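Local coordinates for protein alpha-11 giardin (Giardia intestinalis, PDB 2II2) that binds calcium as an annexin-family protein and is probably involved in parasite attachment to the intestinal mucosa and in cytoskeletal remodelling, at residues Ala15-Lys20 / Ile53-Lys58; Asp282-Arg287 / Met304-Ala309. One frame throughout, in Å; residues are numbered along the deposited sequence. Where two conformers were deposited one is given.

Contact 1 (Ala15-Lys20 / Ile53-Lys58); sequences AILEAK and IAFLKK
Leu17 reaches across to helix 52-59 with both of its methyl groups, and each finds its own partner. CD1 comes obliquely to the ring of Phe55, 3.8 Å from Phe55 CD2, while CD2 packs on the branch point of Leu56, 4.0 Å from Leu56 CG. The Phe55 ring gets there because its CG lies anti to the backbone N (chi1 -176°), which swings the aromatic group across to the helix 9-18 side. Its far end meets Glu18, whose CG sits near the ring plane at the edge, 4.0 Å from Phe55 CZ. The carboxylate of Glu18 stands steeply to that ring, the planes 78° apart, and is held by a salt bridge from OE2 to Lys14.

Beside these direct contacts a water links the two segments: it accepts a weak bond from Lys20 NZ and donates to Lys58 O at 2.9 Å. Lys20 NZ also bonds the carbonyl of Cys59. Lys20 stands at the Schellman motif that ends helix 9-18, its phi of 55° turning the chain away. Further out, Leu25 packs against Leu17, and Trp73 against Leu56. Leu17 and Leu56 also sit close to Ile60 and Glu66, which bind calcium in another structure of this protein, though none is bound here. This helix-helix packing of the all-helical annexin fold thus lies beside a calcium site.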
ATOM      1  N   ALA A  15       0.955 -29.848  -6.290  1.00  9.91           N
ATOM      2  CA  ALA A  15       0.509 -30.743  -5.235  1.00 10.91           C
ATOM      3  C   ALA A  15       0.179 -30.006  -3.927  1.00 10.02           C
ATOM      4  O   ALA A  15      -0.789 -30.355  -3.225  1.00 11.53           O
ATOM      5  CB  ALA A  15       1.541 -31.830  -4.990  1.00 11.25           C
ATOM      6  N   ILE A  16       1.008 -29.022  -3.575  1.00  9.74           N
ATOM      7  CA  ILE A  16       0.738 -28.185  -2.395  1.00  9.51           C
ATOM      8  C   ILE A  16      -0.637 -27.522  -2.518  1.00 10.00           C
ATOM      9  O   ILE A  16      -1.431 -27.514  -1.571  1.00 10.31           O
ATOM     10  CB  ILE A  16       1.834 -27.115  -2.250  1.00 10.34           C
ATOM     11  CG1 ILE A  16       3.135 -27.744  -1.745  1.00 10.57           C
ATOM     12  CG2 ILE A  16       1.415 -26.009  -1.299  1.00 10.51           C
ATOM     13  CD1 ILE A  16       4.339 -26.823  -1.816  1.00 11.40           C
ATOM     14  N   LEU A  17      -0.895 -26.974  -3.700  1.00 10.03           N
ATOM     15  CA  LEU A  17      -2.157 -26.290  -3.925  1.00 10.36           C
ATOM     16  C   LEU A  17      -3.354 -27.248  -3.899  1.00  9.83           C
ATOM     17  O   LEU A  17      -4.391 -26.956  -3.250  1.00 10.94           O
ATOM     18  CB  LEU A  17      -2.074 -25.470  -5.221  1.00  9.90           C
ATOM     19  CG  LEU A  17      -1.138 -24.246  -5.154  1.00  9.87           C
ATOM     20  CD1 LEU A  17      -0.933 -23.648  -6.550  1.00 11.36           C
ATOM     21  CD2 LEU A  17      -1.630 -23.175  -4.178  1.00 10.69           C
ATOM     22  N   GLU A  18      -3.178 -28.414  -4.546  1.00 10.42           N
ATOM     23  CA  GLU A  18      -4.244 -29.406  -4.536  1.00 11.96           C
ATOM     24  C   GLU A  18      -4.562 -29.924  -3.135  1.00 11.54           C
ATOM     25  O   GLU A  18      -5.693 -30.321  -2.868  1.00 13.53           O
ATOM     26  CB  GLU A  18      -3.930 -30.548  -5.513  1.00 11.85           C
ATOM     27  CG  GLU A  18      -3.998 -30.060  -6.953  1.00 14.39           C
ATOM     28  CD  GLU A  18      -3.366 -31.002  -7.966  1.00 16.34           C
ATOM     29  OE1 GLU A  18      -2.587 -31.903  -7.590  1.00 16.60           O
ATOM     30  OE2 GLU A  18      -3.663 -30.818  -9.163  1.00 16.99           O
ATOM     31  N   ALA A  19      -3.565 -29.919  -2.245  1.00 11.33           N
ATOM     32  CA  ALA A  19      -3.759 -30.333  -0.859  1.00 11.48           C
ATOM     33  C   ALA A  19      -4.266 -29.185   0.020  1.00 11.14           C
ATOM     34  O   ALA A  19      -4.559 -29.397   1.213  1.00 11.84           O
ATOM     35  CB  ALA A  19      -2.465 -30.896  -0.286  1.00 12.03           C
ATOM     36  N   LYS A  20      -4.361 -27.971  -0.547  1.00 11.01           N
ATOM     37  CA  LYS A  20      -4.705 -26.773   0.198  1.00 11.91           C
ATOM     38  C   LYS A  20      -3.749 -26.588   1.377  1.00 12.02           C
ATOM     39  O   LYS A  20      -4.150 -26.121   2.450  1.00 12.78           O
ATOM     40  CB  LYS A  20      -6.169 -26.779   0.635  1.00 12.45           C
ATOM     41  CG  LYS A  20      -7.136 -27.110  -0.479  1.00 13.47           C
ATOM     42  CD  LYS A  20      -8.575 -26.976  -0.028  1.00 15.71           C
ATOM     43  CE  LYS A  20      -9.539 -27.506  -1.074  1.00 17.27           C
ATOM     44  NZ  LYS A  20      -9.436 -26.806  -2.391  1.00 17.69           N
ATOM     45  N   ILE A  53      -2.039 -17.933 -10.938  1.00 11.03           N
ATOM     46  CA  ILE A  53      -2.714 -17.146  -9.924  1.00 11.36           C
ATOM     47  C   ILE A  53      -4.163 -17.589  -9.796  1.00 10.70           C
ATOM     48  O   ILE A  53      -4.647 -17.801  -8.700  1.00 10.34           O
ATOM     49  CB  ILE A  53      -2.564 -15.629 -10.183  1.00 11.68           C
ATOM     50  CG1 ILE A  53      -1.074 -15.283 -10.132  1.00 15.11           C
ATOM     51  CG2 ILE A  53      -3.403 -14.834  -9.169  1.00 11.83           C
ATOM     52  CD1 ILE A  53      -0.756 -13.852 -10.227  1.00 15.57           C
ATOM     53  N   ALA A  54      -4.833 -17.803 -10.922  1.00 10.32           N
ATOM     54  CA  ALA A  54      -6.208 -18.251 -10.851  1.00 10.40           C
ATOM     55  C   ALA A  54      -6.312 -19.632 -10.195  1.00  9.70           C
ATOM     56  O   ALA A  54      -7.230 -19.909  -9.449  1.00  9.87           O
ATOM     57  CB  ALA A  54      -6.844 -18.267 -12.253  1.00 11.86           C
ATOM     58  N   PHE A  55      -5.351 -20.499 -10.501  1.00  9.56           N
ATOM     59  CA  PHE A  55      -5.335 -21.830  -9.900  1.00  9.69           C
ATOM     60  C   PHE A  55      -5.086 -21.736  -8.403  1.00  9.14           C
ATOM     61  O   PHE A  55      -5.737 -22.405  -7.638  1.00 10.09           O
ATOM     62  CB  PHE A  55      -4.291 -22.710 -10.582  1.00  9.79           C
ATOM     63  CG  PHE A  55      -4.272 -24.139 -10.090  1.00 10.37           C
ATOM     64  CD1 PHE A  55      -5.362 -24.973 -10.309  1.00 10.31           C
ATOM     65  CD2 PHE A  55      -3.150 -24.665  -9.449  1.00  9.93           C
ATOM     66  CE1 PHE A  55      -5.366 -26.283  -9.865  1.00 11.64           C
ATOM     67  CE2 PHE A  55      -3.140 -25.981  -8.992  1.00 11.84           C
ATOM     68  CZ  PHE A  55      -4.236 -26.805  -9.210  1.00 10.72           C
ATOM     69  N   LEU A  56      -4.138 -20.891  -7.992  1.00  9.10           N
ATOM     70  CA  LEU A  56      -3.922 -20.640  -6.565  1.00  9.30           C
ATOM     71  C   LEU A  56      -5.236 -20.198  -5.896  1.00  8.66           C
ATOM     72  O   LEU A  56      -5.603 -20.724  -4.855  1.00  9.04           O
ATOM     73  CB  LEU A  56      -2.790 -19.640  -6.370  1.00  8.81           C
ATOM     74  CG  LEU A  56      -2.384 -19.299  -4.934  1.00  8.76           C
ATOM     75  CD1 LEU A  56      -0.951 -18.835  -4.887  1.00 10.10           C
ATOM     76  CD2 LEU A  56      -3.295 -18.234  -4.346  1.00 10.01           C
ATOM     77  N   LYS A  57      -5.954 -19.267  -6.533  1.00  9.23           N
ATOM     78  CA  LYS A  57      -7.201 -18.775  -5.950  1.00  9.44           C
ATOM     79  C   LYS A  57      -8.272 -19.861  -5.922  1.00  9.78           C
ATOM     80  O   LYS A  57      -9.084 -19.893  -4.995  1.00  9.90           O
ATOM     81  CB  LYS A  57      -7.687 -17.552  -6.716  1.00 10.24           C
ATOM     82  CG  LYS A  57      -6.887 -16.286  -6.491  1.00 11.28           C
ATOM     83  CD  LYS A  57      -7.537 -15.129  -7.241  1.00 14.66           C
ATOM     84  CE  LYS A  57      -6.680 -13.879  -7.289  1.00 17.33           C
ATOM     85  NZ  LYS A  57      -7.212 -12.894  -8.274  1.00 19.76           N
ATOM     86  N   LYS A  58      -8.270 -20.743  -6.924  0.50  9.69           N
ATOM     87  CA  LYS A  58      -9.229 -21.840  -6.988  0.50  9.65           C
ATOM     88  C   LYS A  58      -9.001 -22.847  -5.865  0.50 10.00           C
ATOM     89  O   LYS A  58      -9.944 -23.456  -5.373  0.50  9.86           O
ATOM     90  CB  LYS A  58      -9.160 -22.540  -8.348  0.50 10.22           C
ATOM     91  CG  LYS A  58     -10.319 -23.503  -8.631  0.50 10.10           C
ATOM     92  CD  LYS A  58     -10.101 -24.302  -9.912  0.50 10.18           C
ATOM     93  CE  LYS A  58     -11.198 -25.332 -10.168  0.50 10.95           C
ATOM     94  NZ  LYS A  58     -11.390 -26.334  -9.061  0.50 12.02           N
TER
HETATM   95  O   HOH W   1     -10.454 -26.296  -4.950  1.00 22.69           O

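Contact 2 (Asp282-Arg287 / Met304-Ala309); sequences DDILSR and MFWKLA
Ile284, which buries more surface here than any other residue of the two segments, meets the C-terminal turn through a single atom, its CD1 methyl. The CB of Ile284 already points at the other segment. With CG1 beside the backbone N and anti to the carbonyl carbon (chi1 -71°), and CD1 carried on in an extended arm (chi2 163°), the methyl reaches two hydrophobic groups.

The closer of these is Leu308. Its CD1 lies 3.9 Å from Ile284 CD1, methyl against methyl, and the two side chains cross at about a right angle. The other is Trp306: Ile284 CD1 approaches the indole obliquely and touches it loosely, 4.4 Å from Trp306 CD1. The indole is fixed from outside the pair. Its NE1 hydrogen-bonds Thr260 OG1, which satisfies the buried N-H, and its ring packs edge-to-face with Phe240.

Backbone geometry brings Trp306 and Leu308 to the same isoleucine. Lys307 leaves helix 298-306 with a positive phi of 61°, and its N bonds back to Met304 O at 3.1 Å. This reversal lets the chain fold over so that Leu308, two residues past Trp306, also turns its CB toward helix 280-287. The Leu308 carbonyl takes a hydrogen bond from Arg281 NE, a polar tie to that same helix, and Cys302 and Leu303 extend the apolar packing on Ile284 back along helix 298-306.

The whole is a Schellman motif closing the last helix, with a hydrophobic residue beyond it folded against a neighbouring helix, within the C-terminal annexin domain.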
ATOM      1  N   ASP A 282       7.989  -8.511  15.756  1.00 12.58           N
ATOM      2  CA  ASP A 282       7.271  -8.853  16.985  1.00 12.98           C
ATOM      3  C   ASP A 282       5.783  -8.488  16.907  1.00 12.28           C
ATOM      4  O   ASP A 282       4.921  -9.200  17.422  1.00 13.57           O
ATOM      5  CB  ASP A 282       7.904  -8.161  18.201  1.00 13.25           C
ATOM      6  CG  ASP A 282       9.381  -8.543  18.416  1.00 15.18           C
ATOM      7  OD1 ASP A 282       9.872  -9.533  17.824  1.00 18.26           O
ATOM      8  OD2 ASP A 282      10.045  -7.827  19.198  1.00 19.10           O
ATOM      9  N   ASP A 283       5.476  -7.369  16.262  1.00 11.38           N
ATOM     10  CA  ASP A 283       4.100  -6.933  16.166  1.00 11.15           C
ATOM     11  C   ASP A 283       3.279  -7.758  15.181  1.00  9.73           C
ATOM     12  O   ASP A 283       2.086  -7.998  15.397  1.00 10.25           O
ATOM     13  CB  ASP A 283       4.018  -5.461  15.825  1.00 10.85           C
ATOM     14  CG  ASP A 283       4.361  -4.560  17.002  1.00 10.75           C
ATOM     15  OD1 ASP A 283       4.717  -5.061  18.092  1.00 12.00           O
ATOM     16  OD2 ASP A 283       4.259  -3.331  16.806  1.00 11.87           O
ATOM     17  N   ILE A 284       3.901  -8.241  14.113  1.00  9.57           N
ATOM     18  CA  ILE A 284       3.209  -9.165  13.234  1.00  9.09           C
ATOM     19  C   ILE A 284       2.826 -10.427  14.019  1.00  9.72           C
ATOM     20  O   ILE A 284       1.686 -10.905  13.946  1.00 10.87           O
ATOM     21  CB  ILE A 284       4.082  -9.494  11.991  1.00  8.82           C
ATOM     22  CG1 ILE A 284       4.164  -8.266  11.051  1.00  8.88           C
ATOM     23  CG2 ILE A 284       3.502 -10.676  11.254  1.00  9.62           C
ATOM     24  CD1 ILE A 284       5.307  -8.299  10.022  1.00  9.19           C
ATOM     25  N   LEU A 285       3.781 -10.946  14.791  1.00 10.52           N
ATOM     26  CA  LEU A 285       3.559 -12.130  15.617  1.00 11.87           C
ATOM     27  C   LEU A 285       2.446 -11.909  16.625  1.00 11.36           C
ATOM     28  O   LEU A 285       1.569 -12.772  16.813  1.00 12.47           O
ATOM     29  CB  LEU A 285       4.857 -12.518  16.353  1.00 12.24           C
ATOM     30  CG  LEU A 285       5.971 -13.194  15.530  1.00 16.97           C
ATOM     31  CD1 LEU A 285       7.297 -13.230  16.290  1.00 19.01           C
ATOM     32  CD2 LEU A 285       5.564 -14.596  15.117  1.00 20.48           C
ATOM     33  N   SER A 286       2.467 -10.757  17.295  0.50 11.00           N
ATOM     34  CA  SER A 286       1.487 -10.467  18.342  0.50 11.03           C
ATOM     35  C   SER A 286       0.108 -10.192  17.787  0.50  9.92           C
ATOM     36  O   SER A 286      -0.891 -10.670  18.331  0.50 10.24           O
ATOM     37  CB  SER A 286       1.921  -9.256  19.168  0.50 11.88           C
ATOM     38  OG  SER A 286       3.102  -9.526  19.884  0.50 14.53           O
ATOM     39  N   ARG A 287       0.062  -9.377  16.728  1.00  9.12           N
ATOM     40  CA  ARG A 287      -1.206  -8.854  16.229  1.00  9.21           C
ATOM     41  C   ARG A 287      -2.033  -9.879  15.501  1.00  8.49           C
ATOM     42  O   ARG A 287      -3.264  -9.922  15.658  1.00  9.16           O
ATOM     43  CB  ARG A 287      -0.966  -7.634  15.304  1.00  9.54           C
ATOM     44  CG  ARG A 287      -2.217  -7.138  14.538  1.00 10.12           C
ATOM     45  CD  ARG A 287      -3.235  -6.638  15.518  1.00  9.65           C
ATOM     46  NE  ARG A 287      -4.526  -6.166  14.964  1.00 10.39           N
ATOM     47  CZ  ARG A 287      -5.609  -6.933  14.795  1.00 10.10           C
ATOM     48  NH1 ARG A 287      -5.563  -8.238  15.059  1.00  8.87           N
ATOM     49  NH2 ARG A 287      -6.758  -6.410  14.366  1.00 11.65           N
ATOM     50  N   MET A 304       7.112 -14.206   6.145  1.00  7.97           N
ATOM     51  CA  MET A 304       7.881 -14.679   5.005  1.00  8.12           C
ATOM     52  C   MET A 304       8.059 -13.582   3.971  1.00  7.29           C
ATOM     53  O   MET A 304       9.191 -13.377   3.498  1.00  8.23           O
ATOM     54  CB  MET A 304       7.247 -15.952   4.420  1.00  7.73           C
ATOM     55  CG  MET A 304       7.941 -16.531   3.199  1.00  8.81           C
ATOM     56  SD  MET A 304       7.541 -15.714   1.628  1.00  9.63           S
ATOM     57  CE  MET A 304       5.767 -16.031   1.522  1.00  9.87           C
ATOM     58  N   PHE A 305       6.985 -12.906   3.585  1.00  6.93           N
ATOM     59  CA  PHE A 305       7.126 -11.912   2.538  1.00  7.62           C
ATOM     60  C   PHE A 305       8.018 -10.736   2.958  1.00  8.27           C
ATOM     61  O   PHE A 305       8.702 -10.146   2.110  1.00  9.51           O
ATOM     62  CB  PHE A 305       5.766 -11.408   2.059  1.00  7.39           C
ATOM     63  CG  PHE A 305       5.097 -12.275   1.029  1.00  7.75           C
ATOM     64  CD1 PHE A 305       3.819 -12.802   1.257  1.00  8.36           C
ATOM     65  CD2 PHE A 305       5.699 -12.507  -0.203  1.00  8.56           C
ATOM     66  CE1 PHE A 305       3.196 -13.592   0.294  1.00  9.52           C
ATOM     67  CE2 PHE A 305       5.099 -13.306  -1.179  1.00  8.86           C
ATOM     68  CZ  PHE A 305       3.817 -13.844  -0.928  1.00  9.05           C
ATOM     69  N   TRP A 306       8.038 -10.412   4.241  1.00  7.84           N
ATOM     70  CA  TRP A 306       8.853  -9.311   4.727  1.00  8.57           C
ATOM     71  C   TRP A 306      10.241  -9.747   5.145  1.00  8.91           C
ATOM     72  O   TRP A 306      11.035  -8.916   5.578  1.00  9.94           O
ATOM     73  CB  TRP A 306       8.163  -8.623   5.913  1.00  8.75           C
ATOM     74  CG  TRP A 306       7.048  -7.749   5.508  1.00  6.51           C
ATOM     75  CD1 TRP A 306       5.707  -7.957   5.700  1.00  7.46           C
ATOM     76  CD2 TRP A 306       7.168  -6.492   4.831  1.00  6.93           C
ATOM     77  NE1 TRP A 306       4.988  -6.912   5.170  1.00  7.67           N
ATOM     78  CE2 TRP A 306       5.868  -6.014   4.604  1.00  7.45           C
ATOM     79  CE3 TRP A 306       8.256  -5.737   4.379  1.00  7.53           C
ATOM     80  CZ2 TRP A 306       5.623  -4.794   3.964  1.00  9.33           C
ATOM     81  CZ3 TRP A 306       8.015  -4.532   3.736  1.00  8.89           C
ATOM     82  CH2 TRP A 306       6.714  -4.088   3.527  1.00  9.12           C
ATOM     83  N   LYS A 307      10.554 -11.042   5.006  1.00  9.58           N
ATOM     84  CA  LYS A 307      11.901 -11.547   5.394  1.00 10.72           C
ATOM     85  C   LYS A 307      12.164 -11.311   6.876  1.00 11.60           C
ATOM     86  O   LYS A 307      13.284 -10.971   7.283  1.00 12.71           O
ATOM     87  CB  LYS A 307      13.026 -11.008   4.495  1.00 11.37           C
ATOM     88  CG  LYS A 307      12.869 -11.464   3.070  1.00 13.23           C
ATOM     89  CD  LYS A 307      14.096 -11.132   2.244  1.00 16.34           C
ATOM     90  CE  LYS A 307      13.957 -11.712   0.851  1.00 17.35           C
ATOM     91  NZ  LYS A 307      15.108 -11.290  -0.001  1.00 21.12           N
ATOM     92  N   LEU A 308      11.127 -11.539   7.672  1.00 12.23           N
ATOM     93  CA  LEU A 308      11.198 -11.386   9.120  1.00 13.68           C
ATOM     94  C   LEU A 308      10.920 -12.701   9.844  1.00 15.85           C
ATOM     95  O   LEU A 308      10.653 -12.687  11.059  1.00 17.98           O
ATOM     96  CB  LEU A 308      10.195 -10.328   9.567  1.00 13.22           C
ATOM     97  CG  LEU A 308      10.385  -8.896   9.057  1.00 13.61           C
ATOM     98  CD1 LEU A 308       9.195  -8.031   9.493  1.00 14.86           C
ATOM     99  CD2 LEU A 308      11.715  -8.312   9.551  1.00 12.82           C
ATOM    100  N   ALA A 309      10.914 -13.811   9.099  1.00 18.03           N
ATOM    101  CA  ALA A 309      10.600 -15.135   9.647  1.00 19.64           C
ATOM    102  C   ALA A 309      11.773 -15.651  10.452  1.00 21.09           C
ATOM    103  O   ALA A 309      11.573 -16.274  11.487  1.00 22.39           O
ATOM    104  CB  ALA A 309      10.227 -16.120   8.534  1.00 20.26           C
TER

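From the N terminus, helix 9-18 runs into contact 1, which closes a loop of 32 mostly helical residues when helix 52-59 packs back against it. The chain then builds the rest of the helical array before contact 2 opens at helix 280-287 and closes, 16 residues on, with the end of helix 298-306 and the residues after it. The two are in series, neither nested nor crossed. The centres of contact 1 and contact 2 lie about 24 Å apart. The C-terminal helix nevertheless reaches the N-terminal part of the fold: Met304 and Phe305 rest on helices 22-29 and 64-73, which also cover contact 1 through Leu25 on Leu17 and Trp73 on Leu56.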